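Local coordinates for protein purine nucleoside phosphorylase (Schistosoma mansoni, PDB 5KO5) that probably catalyses the reversible phosphorolysis of purine nucleosides such as inosine and guanosine, working as a trimer, and here holds cytosine in its ligand pocket, at residues L100-M105 with I228-C233; F131-G136 with L238-I243. All blocks are in the same frame, centred on the assembly; numbering follows the deposited sequence.

Interaction 1 of 2, residues L100-M105 with I228-C233; sequences LPIRVM and IIACHC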
# COMPACT_ATOMS: atom_id res chain seq x y z
N LEU A 100 14.97 -14.49 -2.75
CA LEU A 100 15.86 -15.60 -3.10
C LEU A 100 17.29 -15.38 -2.63
O LEU A 100 17.86 -16.30 -2.01
CB LEU A 100 15.74 -15.97 -4.58
CG LEU A 100 16.63 -17.18 -4.92
CD1 LEU A 100 15.92 -18.20 -5.79
CD2 LEU A 100 17.92 -16.72 -5.58
N PRO A 101 17.93 -14.22 -2.86
CA PRO A 101 19.32 -14.07 -2.40
C PRO A 101 19.50 -14.23 -0.90
O PRO A 101 20.52 -14.78 -0.47
CB PRO A 101 19.70 -12.66 -2.88
CG PRO A 101 18.86 -12.47 -4.10
CD PRO A 101 17.53 -13.09 -3.73
N ILE A 102 18.54 -13.75 -0.10
CA ILE A 102 18.66 -13.89 1.35
C ILE A 102 18.51 -15.36 1.75
O ILE A 102 19.22 -15.86 2.63
CB ILE A 102 17.61 -13.02 2.07
CG1 ILE A 102 17.70 -11.56 1.64
CG2 ILE A 102 17.78 -13.16 3.57
CD1 ILE A 102 19.06 -10.97 1.81
N ARG A 103 17.58 -16.06 1.12
CA ARG A 103 17.43 -17.48 1.39
C ARG A 103 18.65 -18.28 0.93
O ARG A 103 19.01 -19.27 1.58
CB ARG A 103 16.13 -17.98 0.77
CG ARG A 103 14.96 -17.40 1.54
CD ARG A 103 13.60 -17.77 0.96
NE ARG A 103 12.57 -17.30 1.90
CZ ARG A 103 11.29 -17.19 1.61
NH1 ARG A 103 10.84 -17.53 0.40
NH2 ARG A 103 10.45 -16.72 2.53
N VAL A 104 19.30 -17.85 -0.15
CA VAL A 104 20.58 -18.46 -0.53
C VAL A 104 21.62 -18.22 0.56
O VAL A 104 22.35 -19.14 0.94
CB VAL A 104 21.02 -17.92 -1.90
CG1 VAL A 104 22.46 -18.34 -2.20
CG2 VAL A 104 20.07 -18.44 -2.98
N MET A 105 21.69 -17.00 1.09
CA MET A 105 22.58 -16.76 2.23
C MET A 105 22.31 -17.75 3.35
O MET A 105 23.24 -18.30 3.93
CB MET A 105 22.41 -15.34 2.76
CG MET A 105 23.00 -14.27 1.87
SD MET A 105 22.88 -12.70 2.73
CE MET A 105 23.61 -11.59 1.52
N ILE A 228 12.81 -8.67 6.86
CA ILE A 228 11.71 -9.61 7.05
C ILE A 228 12.08 -10.99 6.53
O ILE A 228 11.81 -12.00 7.19
CB ILE A 228 10.44 -9.05 6.41
CG1 ILE A 228 9.93 -7.89 7.27
CG2 ILE A 228 9.36 -10.13 6.23
CD1 ILE A 228 8.76 -7.10 6.64
N ILE A 229 12.73 -11.06 5.36
CA ILE A 229 13.12 -12.37 4.85
C ILE A 229 14.14 -13.02 5.78
O ILE A 229 14.05 -14.22 6.07
CB ILE A 229 13.64 -12.26 3.39
CG1 ILE A 229 12.54 -11.74 2.46
CG2 ILE A 229 14.15 -13.63 2.92
CD1 ILE A 229 11.23 -12.55 2.49
N ALA A 230 15.09 -12.23 6.28
CA ALA A 230 16.08 -12.76 7.23
C ALA A 230 15.40 -13.25 8.51
O ALA A 230 15.67 -14.37 8.97
CB ALA A 230 17.11 -11.68 7.54
N CYS A 231 14.52 -12.42 9.08
CA CYS A 231 13.82 -12.80 10.30
C CYS A 231 13.01 -14.07 10.10
O CYS A 231 12.99 -14.96 10.95
CB CYS A 231 12.93 -11.64 10.74
SG CYS A 231 11.99 -11.93 12.26
N HIS A 232 12.35 -14.17 8.94
CA HIS A 232 11.53 -15.34 8.64
C HIS A 232 12.36 -16.63 8.69
O HIS A 232 11.87 -17.66 9.18
CB HIS A 232 10.88 -15.12 7.27
CG HIS A 232 10.07 -16.26 6.77
ND1 HIS A 232 10.55 -17.18 5.86
CD2 HIS A 232 8.78 -16.61 7.01
CE1 HIS A 232 9.60 -18.05 5.58
NE2 HIS A 232 8.52 -17.73 6.27
N CYS A 233 13.61 -16.59 8.22
CA CYS A 233 14.43 -17.79 8.19
C CYS A 233 15.47 -17.85 9.31
O CYS A 233 16.40 -18.66 9.24
CB CYS A 233 15.07 -17.99 6.81
SG CYS A 233 16.39 -16.84 6.35
O HOH W 1 12.92 -16.50 4.58

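Interaction 2 of 2, residues F131-G136 with L238-I243; sequences FVLIKG and LAVSLI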
# COMPACT_ATOMS: atom_id res chain seq x y z
N PHE A 131 24.40 8.44 12.44
CA PHE A 131 24.04 7.04 12.24
C PHE A 131 22.88 6.69 13.16
O PHE A 131 22.85 7.13 14.32
CB PHE A 131 25.21 6.12 12.58
CG PHE A 131 26.45 6.37 11.77
CD1 PHE A 131 26.49 6.06 10.42
CD2 PHE A 131 27.58 6.89 12.37
CE1 PHE A 131 27.64 6.29 9.68
CE2 PHE A 131 28.73 7.12 11.64
CZ PHE A 131 28.76 6.82 10.29
N VAL A 132 21.94 5.90 12.66
CA VAL A 132 20.83 5.40 13.46
C VAL A 132 20.85 3.88 13.47
O VAL A 132 20.73 3.24 12.42
CB VAL A 132 19.48 5.94 12.97
CG1 VAL A 132 18.35 5.35 13.80
CG2 VAL A 132 19.48 7.47 13.06
N LEU A 133 21.04 3.30 14.66
CA LEU A 133 20.83 1.87 14.84
C LEU A 133 19.33 1.61 14.80
O LEU A 133 18.58 2.14 15.62
CB LEU A 133 21.41 1.42 16.19
CG LEU A 133 22.86 1.81 16.45
CD1 LEU A 133 23.29 1.36 17.84
CD2 LEU A 133 23.78 1.23 15.38
N ILE A 134 18.88 0.82 13.83
CA ILE A 134 17.45 0.61 13.67
C ILE A 134 16.97 -0.40 14.70
O ILE A 134 17.52 -1.50 14.81
CB ILE A 134 17.13 0.18 12.24
CG1 ILE A 134 17.51 1.31 11.29
CG2 ILE A 134 15.62 -0.16 12.11
CD1 ILE A 134 17.50 0.90 9.83
N LYS A 135 15.95 -0.03 15.48
CA LYS A 135 15.44 -0.89 16.53
C LYS A 135 14.03 -1.40 16.26
O LYS A 135 13.52 -2.21 17.03
CB LYS A 135 15.50 -0.20 17.90
CG LYS A 135 14.64 1.04 18.02
CD LYS A 135 14.77 1.66 19.41
CE LYS A 135 14.11 3.02 19.49
NZ LYS A 135 12.62 2.94 19.43
N GLY A 136 13.41 -0.94 15.18
CA GLY A 136 12.06 -1.35 14.83
C GLY A 136 11.68 -0.63 13.56
O GLY A 136 12.44 0.20 13.05
N LEU A 238 21.49 -6.70 12.03
CA LEU A 238 21.85 -5.36 12.47
C LEU A 238 21.68 -4.45 11.26
O LEU A 238 22.24 -4.73 10.20
CB LEU A 238 23.32 -5.30 12.90
CG LEU A 238 23.81 -3.88 13.20
CD1 LEU A 238 23.14 -3.31 14.45
CD2 LEU A 238 25.32 -3.87 13.35
N ALA A 239 20.88 -3.39 11.41
CA ALA A 239 20.63 -2.46 10.32
C ALA A 239 20.95 -1.06 10.80
O ALA A 239 20.48 -0.65 11.87
CB ALA A 239 19.17 -2.53 9.87
N VAL A 240 21.75 -0.33 10.02
CA VAL A 240 22.21 1.00 10.41
C VAL A 240 21.90 1.97 9.27
O VAL A 240 22.28 1.72 8.12
CB VAL A 240 23.72 1.00 10.70
CG1 VAL A 240 24.20 2.42 11.04
CG2 VAL A 240 24.02 0.03 11.84
N SER A 241 21.21 3.06 9.59
CA SER A 241 20.95 4.12 8.62
C SER A 241 21.96 5.23 8.78
O SER A 241 22.26 5.66 9.90
CB SER A 241 19.57 4.74 8.83
OG SER A 241 18.54 3.86 8.42
N LEU A 242 22.50 5.71 7.65
CA LEU A 242 23.25 6.95 7.62
C LEU A 242 22.29 8.06 7.22
O LEU A 242 21.63 7.97 6.18
CB LEU A 242 24.39 6.84 6.61
CG LEU A 242 25.17 8.13 6.30
CD1 LEU A 242 25.80 8.71 7.56
CD2 LEU A 242 26.22 7.85 5.26
N ILE A 243 22.19 9.09 8.05
CA ILE A 243 21.23 10.17 7.83
C ILE A 243 21.79 11.12 6.78
O ILE A 243 22.81 11.78 7.00
CB ILE A 243 20.90 10.91 9.14
CG1 ILE A 243 20.36 9.92 10.19
CG2 ILE A 243 19.96 12.06 8.87
CD1 ILE A 243 19.14 9.12 9.71
O HOH W 2 19.62 -3.06 13.94

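Interaction 1 of 2, residues L100-M105 with I228-C233
I102 and I229 meet at slanting chain directions between two helices that run in roughly the same sense, their local axes 9.4 Å apart and 36° from parallel. The branch methyl CG2 of I229 does most of the touching: it lies 3.6 Å from CB of I102 and almost as near to that residue's own CG2. Each of these methyls stands anti to its backbone N, which sets it toward the facing helix, while CG1 folds back beside the N. I102 CG2 lies 4.3 Å from A230 CB. The next residue, R103, stretches from CG to NE in an extended chain and passes I229 at about a right angle, with CG2 of the isoleucine beside its CG and NE. Its guanidinium then comes up to the H232 ring with the two planes 42° apart. A water lies at the edge of both groups, in the plane of each. It accepts from R103 NE at 2.8 Å, donates to I229 O at 2.9 Å and is hydrogen-bonded to H232 ND1 at 2.8 Å, so a water-bridged polar edge flanks an apolar helix-helix contact. Second bonds, R103 NH1 to A7 O and H232 NE2 to N153 OD1, would restrain both flat groups. Helix 9-23 packs on L100 and V104, whereas strands 78-84 and 112-121 receive M105, and L113 of the latter also touches A230.

Interaction 2 of 2, residues F131-G136 with L238-I243
V240 CG2 and L133 CD2 touch at 3.7 Å, the two side chains lying side by side and pointing the same way from a non-hydrogen-bonded antiparallel pair. On that face of the sheet the F131 ring crosses L242 obliquely, its CE1 against CD1 of the leucine at 3.7 Å, while F131 CB rests near V240 CG1. V132 CG2 meets I243 CD1 on the other face. There I134, with CG1 anti to the carbonyl carbon (chi1 -63°), brings CD1 to 3.8 Å from A239 CB and 3.4 Å from S241 OG. The serine hydroxyl itself is hydrogen-bonded to N117 OD1 of strand 112-121. Between the faces, backbone bonds run from V132 N to S241 O at 2.8 Å and from S241 N to V132 O at 2.9 Å, and I134 N gives a nearly straight bond (169°) to A239 O. Beyond this a water joins I134 O and A239 N, accepting from the latter at 2.8 Å. Buried amides paired by the ladder, between apolar faces, suit an interior strand pair of the mixed sheet of the phosphorylase fold; the side chain of I243 is about 8 Å from the bound cytosine.

Past helix 9-23 and the early strands, the chain forms helix 95-108, then strand 112-121 and strand 131-139; later helix 224-232 returns to helix 95-108, and strand 236-246 to strand 131-139. Interaction 1 closes a loop of 122 residues when 228-233 meets 100-105; interaction 2 closes one of 101 residues when 238-243 pairs with 131-136. Because 131-136 lies inside the first loop and 238-243 beyond its end, the two loops cross. Their centres are 19 Å apart, and they do not touch. The consecutive helix 224-232 and strand 236-246 thus join helix 95-108 on one side of the chain's centre and strand 131-139 of the mixed sheet on the other.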